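Local coordinates for protein transcriptional regulator (Streptococcus dysgalactiae, PDB 4YV9) that acts as the receptor for SHP peptide pheromones in quorum sensing and, as a DNA-binding transcriptional regulator, probably adjusts target gene expression in response, at residues K244-F254 / Y263-V274. Numbering follows the deposited sequence.
Sequences KDDMRQALQIF and YYSYKEHYRKEV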
# COMPACT_ATOMS: atom_id res chain seq x y z
N LYS B 244 20.06 10.77 -22.04
CA LYS B 244 19.92 9.56 -22.85
C LYS B 244 20.45 8.35 -22.09
O LYS B 244 19.91 7.27 -22.20
CB LYS B 244 20.67 9.69 -24.19
CG LYS B 244 20.13 10.76 -25.14
CD LYS B 244 20.97 10.83 -26.43
CE LYS B 244 20.47 11.91 -27.39
NZ LYS B 244 21.28 12.02 -28.64
N ASP B 245 21.53 8.53 -21.33
CA ASP B 245 22.02 7.44 -20.50
C ASP B 245 20.96 7.02 -19.48
O ASP B 245 20.70 5.84 -19.27
CB ASP B 245 23.31 7.83 -19.78
CG ASP B 245 24.45 8.14 -20.74
OD1 ASP B 245 24.44 7.60 -21.87
OD2 ASP B 245 25.34 8.93 -20.36
N ASP B 246 20.33 8.01 -18.85
CA ASP B 246 19.27 7.71 -17.88
C ASP B 246 18.12 6.93 -18.52
O ASP B 246 17.64 5.94 -17.96
CB ASP B 246 18.74 9.00 -17.26
CG ASP B 246 19.77 9.68 -16.37
OD1 ASP B 246 20.82 9.05 -16.08
OD2 ASP B 246 19.52 10.82 -15.95
N MSE B 247 17.70 7.35 -19.72
CA MSE B 247 16.60 6.68 -20.40
C MSE B 247 16.99 5.25 -20.77
O MSE B 247 16.18 4.32 -20.62
CB MSE B 247 16.18 7.46 -21.65
CG MSE B 247 15.49 8.79 -21.33
SE MSE B 247 15.45 10.05 -22.85
CE MSE B 247 13.66 9.72 -23.49
N ARG B 248 18.22 5.06 -21.25
CA ARG B 248 18.66 3.71 -21.61
C ARG B 248 18.75 2.80 -20.37
O ARG B 248 18.47 1.61 -20.46
CB ARG B 248 20.00 3.76 -22.34
CG ARG B 248 19.84 3.95 -23.84
CD ARG B 248 21.18 4.10 -24.55
NE ARG B 248 21.99 5.13 -23.90
CZ ARG B 248 22.92 5.85 -24.52
NH1 ARG B 248 23.16 5.67 -25.82
NH2 ARG B 248 23.60 6.76 -23.85
N GLN B 249 19.15 3.36 -19.23
CA GLN B 249 19.17 2.60 -17.97
C GLN B 249 17.77 2.15 -17.56
O GLN B 249 17.56 1.00 -17.15
CB GLN B 249 19.81 3.43 -16.85
CG GLN B 249 21.32 3.64 -17.05
CD GLN B 249 21.89 4.63 -16.05
OE1 GLN B 249 21.17 5.11 -15.18
NE2 GLN B 249 23.17 4.92 -16.17
N ALA B 250 16.80 3.05 -17.68
CA ALA B 250 15.41 2.70 -17.36
C ALA B 250 14.93 1.57 -18.26
O ALA B 250 14.26 0.66 -17.78
CB ALA B 250 14.50 3.91 -17.49
N LEU B 251 15.28 1.62 -19.54
CA LEU B 251 14.88 0.57 -20.48
C LEU B 251 15.43 -0.77 -20.02
O LEU B 251 14.72 -1.78 -20.02
CB LEU B 251 15.36 0.87 -21.91
CG LEU B 251 14.70 2.03 -22.66
CD1 LEU B 251 15.30 2.23 -24.07
CD2 LEU B 251 13.20 1.84 -22.73
N GLN B 252 16.71 -0.78 -19.65
CA GLN B 252 17.38 -1.98 -19.15
C GLN B 252 16.66 -2.56 -17.94
O GLN B 252 16.53 -3.79 -17.81
CB GLN B 252 18.84 -1.68 -18.77
CG GLN B 252 19.77 -1.36 -19.93
CD GLN B 252 21.20 -1.07 -19.46
OE1 GLN B 252 21.84 -1.91 -18.83
NE2 GLN B 252 21.69 0.13 -19.77
N ILE B 253 16.20 -1.69 -17.04
CA ILE B 253 15.47 -2.15 -15.85
C ILE B 253 14.20 -2.92 -16.26
O ILE B 253 14.00 -4.06 -15.84
CB ILE B 253 15.11 -0.96 -14.93
CG1 ILE B 253 16.39 -0.36 -14.35
CG2 ILE B 253 14.20 -1.40 -13.79
CD1 ILE B 253 16.19 0.88 -13.51
N PHE B 254 13.35 -2.31 -17.09
CA PHE B 254 12.17 -3.00 -17.62
C PHE B 254 12.55 -4.35 -18.23
O PHE B 254 11.90 -5.37 -17.99
CB PHE B 254 11.46 -2.15 -18.69
CG PHE B 254 10.81 -0.90 -18.17
CD1 PHE B 254 10.09 -0.90 -16.98
CD2 PHE B 254 10.91 0.28 -18.89
CE1 PHE B 254 9.49 0.26 -16.52
CE2 PHE B 254 10.31 1.44 -18.43
CZ PHE B 254 9.60 1.44 -17.24
N TYR B 263 8.86 -2.33 -21.51
CA TYR B 263 10.10 -2.23 -22.29
C TYR B 263 9.79 -1.77 -23.70
O TYR B 263 10.38 -0.81 -24.18
CB TYR B 263 10.86 -3.56 -22.31
CG TYR B 263 12.15 -3.52 -23.09
CD1 TYR B 263 13.14 -2.61 -22.77
CD2 TYR B 263 12.38 -4.40 -24.14
CE1 TYR B 263 14.33 -2.56 -23.48
CE2 TYR B 263 13.57 -4.36 -24.87
CZ TYR B 263 14.54 -3.43 -24.53
OH TYR B 263 15.73 -3.37 -25.23
N TYR B 264 8.85 -2.46 -24.35
CA TYR B 264 8.47 -2.14 -25.72
C TYR B 264 7.96 -0.71 -25.83
O TYR B 264 8.30 0.02 -26.77
CB TYR B 264 7.40 -3.10 -26.25
CG TYR B 264 6.75 -2.58 -27.52
CD1 TYR B 264 7.34 -2.79 -28.76
CD2 TYR B 264 5.56 -1.86 -27.47
CE1 TYR B 264 6.75 -2.30 -29.92
CE2 TYR B 264 4.98 -1.36 -28.60
CZ TYR B 264 5.58 -1.58 -29.83
OH TYR B 264 4.99 -1.09 -30.96
N SER B 265 7.12 -0.33 -24.88
CA SER B 265 6.42 0.94 -24.95
C SER B 265 7.38 2.12 -24.75
O SER B 265 7.32 3.11 -25.47
CB SER B 265 5.29 0.97 -23.92
OG SER B 265 4.46 2.10 -24.12
N TYR B 266 8.29 2.00 -23.77
CA TYR B 266 9.26 3.07 -23.57
C TYR B 266 10.35 3.09 -24.64
O TYR B 266 10.85 4.16 -25.00
CB TYR B 266 9.86 2.97 -22.16
CG TYR B 266 8.96 3.60 -21.13
CD1 TYR B 266 7.93 2.87 -20.55
CD2 TYR B 266 9.09 4.94 -20.79
CE1 TYR B 266 7.09 3.45 -19.63
CE2 TYR B 266 8.25 5.52 -19.88
CZ TYR B 266 7.25 4.77 -19.30
OH TYR B 266 6.41 5.36 -18.39
N LYS B 267 10.69 1.93 -25.18
CA LYS B 267 11.71 1.86 -26.22
C LYS B 267 11.18 2.50 -27.50
O LYS B 267 11.94 3.08 -28.29
CB LYS B 267 12.13 0.41 -26.46
CG LYS B 267 13.21 0.18 -27.51
CD LYS B 267 13.31 -1.31 -27.79
CE LYS B 267 14.44 -1.67 -28.73
NZ LYS B 267 14.26 -3.06 -29.27
N GLU B 268 9.87 2.42 -27.69
CA GLU B 268 9.20 3.09 -28.80
C GLU B 268 9.30 4.61 -28.66
O GLU B 268 9.57 5.32 -29.63
CB GLU B 268 7.74 2.65 -28.87
CG GLU B 268 6.99 3.10 -30.11
CD GLU B 268 7.32 2.25 -31.32
OE1 GLU B 268 7.85 1.14 -31.13
OE2 GLU B 268 7.04 2.69 -32.45
N HIS B 269 9.07 5.11 -27.44
CA HIS B 269 9.21 6.53 -27.13
C HIS B 269 10.64 6.99 -27.39
O HIS B 269 10.87 8.03 -28.02
CB HIS B 269 8.82 6.81 -25.67
CG HIS B 269 8.80 8.27 -25.31
ND1 HIS B 269 9.95 9.04 -25.25
CD2 HIS B 269 7.78 9.09 -24.97
CE1 HIS B 269 9.63 10.27 -24.90
NE2 HIS B 269 8.32 10.33 -24.73
N TYR B 270 11.60 6.20 -26.91
CA TYR B 270 13.01 6.48 -27.12
C TYR B 270 13.38 6.59 -28.61
O TYR B 270 13.92 7.61 -29.04
CB TYR B 270 13.87 5.41 -26.44
CG TYR B 270 15.34 5.76 -26.41
CD1 TYR B 270 15.89 6.45 -25.33
CD2 TYR B 270 16.19 5.42 -27.47
CE1 TYR B 270 17.24 6.78 -25.30
CE2 TYR B 270 17.53 5.75 -27.45
CZ TYR B 270 18.05 6.43 -26.36
OH TYR B 270 19.38 6.75 -26.34
N ARG B 271 13.10 5.56 -29.40
CA ARG B 271 13.44 5.57 -30.83
C ARG B 271 12.79 6.73 -31.58
O ARG B 271 13.34 7.23 -32.57
CB ARG B 271 13.05 4.25 -31.49
CG ARG B 271 14.07 3.13 -31.28
CD ARG B 271 13.65 1.86 -32.01
NE ARG B 271 12.32 1.43 -31.59
CZ ARG B 271 11.98 0.16 -31.36
NH1 ARG B 271 10.74 -0.12 -30.97
NH2 ARG B 271 12.86 -0.81 -31.51
N LYS B 272 11.62 7.16 -31.12
CA LYS B 272 10.91 8.27 -31.75
C LYS B 272 11.48 9.63 -31.35
O LYS B 272 11.87 10.43 -32.20
CB LYS B 272 9.41 8.22 -31.41
CG LYS B 272 8.70 9.57 -31.48
CD LYS B 272 7.71 9.63 -32.63
CE LYS B 272 6.64 10.69 -32.37
NZ LYS B 272 6.17 11.34 -33.63
N GLU B 273 11.54 9.89 -30.04
CA GLU B 273 11.93 11.21 -29.56
C GLU B 273 13.45 11.42 -29.51
O GLU B 273 13.92 12.56 -29.43
CB GLU B 273 11.32 11.47 -28.19
CG GLU B 273 9.80 11.51 -28.19
CD GLU B 273 9.23 12.71 -28.93
OE1 GLU B 273 8.94 13.73 -28.27
OE2 GLU B 273 9.08 12.64 -30.17
N VAL B 274 14.21 10.34 -29.57
CA VAL B 274 15.67 10.44 -29.46
C VAL B 274 16.36 9.98 -30.74
O VAL B 274 16.58 8.79 -30.94
CB VAL B 274 16.21 9.62 -28.27
CG1 VAL B 274 17.69 9.89 -28.08
CG2 VAL B 274 15.43 9.95 -27.00
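Tyr270 reaches across from its helix into a hole lined by Lys244, Met247, Arg248 and Leu251. Its CG stands anti to the backbone N (chi1 -170°), which carries the ring over to the other helix. From the base outward, Tyr270 CB passes Leu251 CD1 at 4.2 Å; Tyr270 CD1 lies 3.8 Å from Met247 CB, which comes in at the ring edge near its plane; CE1 and CZ of Tyr270 run on to Arg248 CG; and Tyr270 OH ends beside Arg248 CD, 3.7 Å away, over one face of the guanidinium. The selenium of Met247, a selenomethionine, makes an oblique Met-aromatic contact with this ring. Within 263-274, Val274 CB covers the centre of one face of the Tyr270 ring. Leu251 fills the reciprocal hole among Tyr263, Tyr266, Lys267 and Tyr270, its CD2 pressed to Tyr266 CB at 3.6 Å. These two knobs interlock helices 242-256 and 260-273, an antiparallel helical hairpin whose local axes approach to 9.3 Å at 161°, consistent with the TPR-clan C-terminal domain of Rgg regulators, which probably receives the pheromone. No hydrogen bond or salt bridge crosses between 244-254 and 263-274, which together bury 610 Å². Helix 221-236 packs beside both: Tyr229 touches Met247 and meets Tyr266 and His269 edge-to-face. Toward the turn, Phe254 CE2 comes within 3.5 Å of Tyr266 CD1, the two rings set obliquely with planes 34° apart, while Phe254 CB rests against the Tyr263 backbone. Phe254 also packs on Phe221 of the second subunit, and Ser265 touches a modified side chain of the bound peptide. At the other end, the extended Lys244 chain lays CE against Val274 CG1 (3.5 Å), and Met247 CE meets Val274 CG2 tip to tip at 3.9 Å.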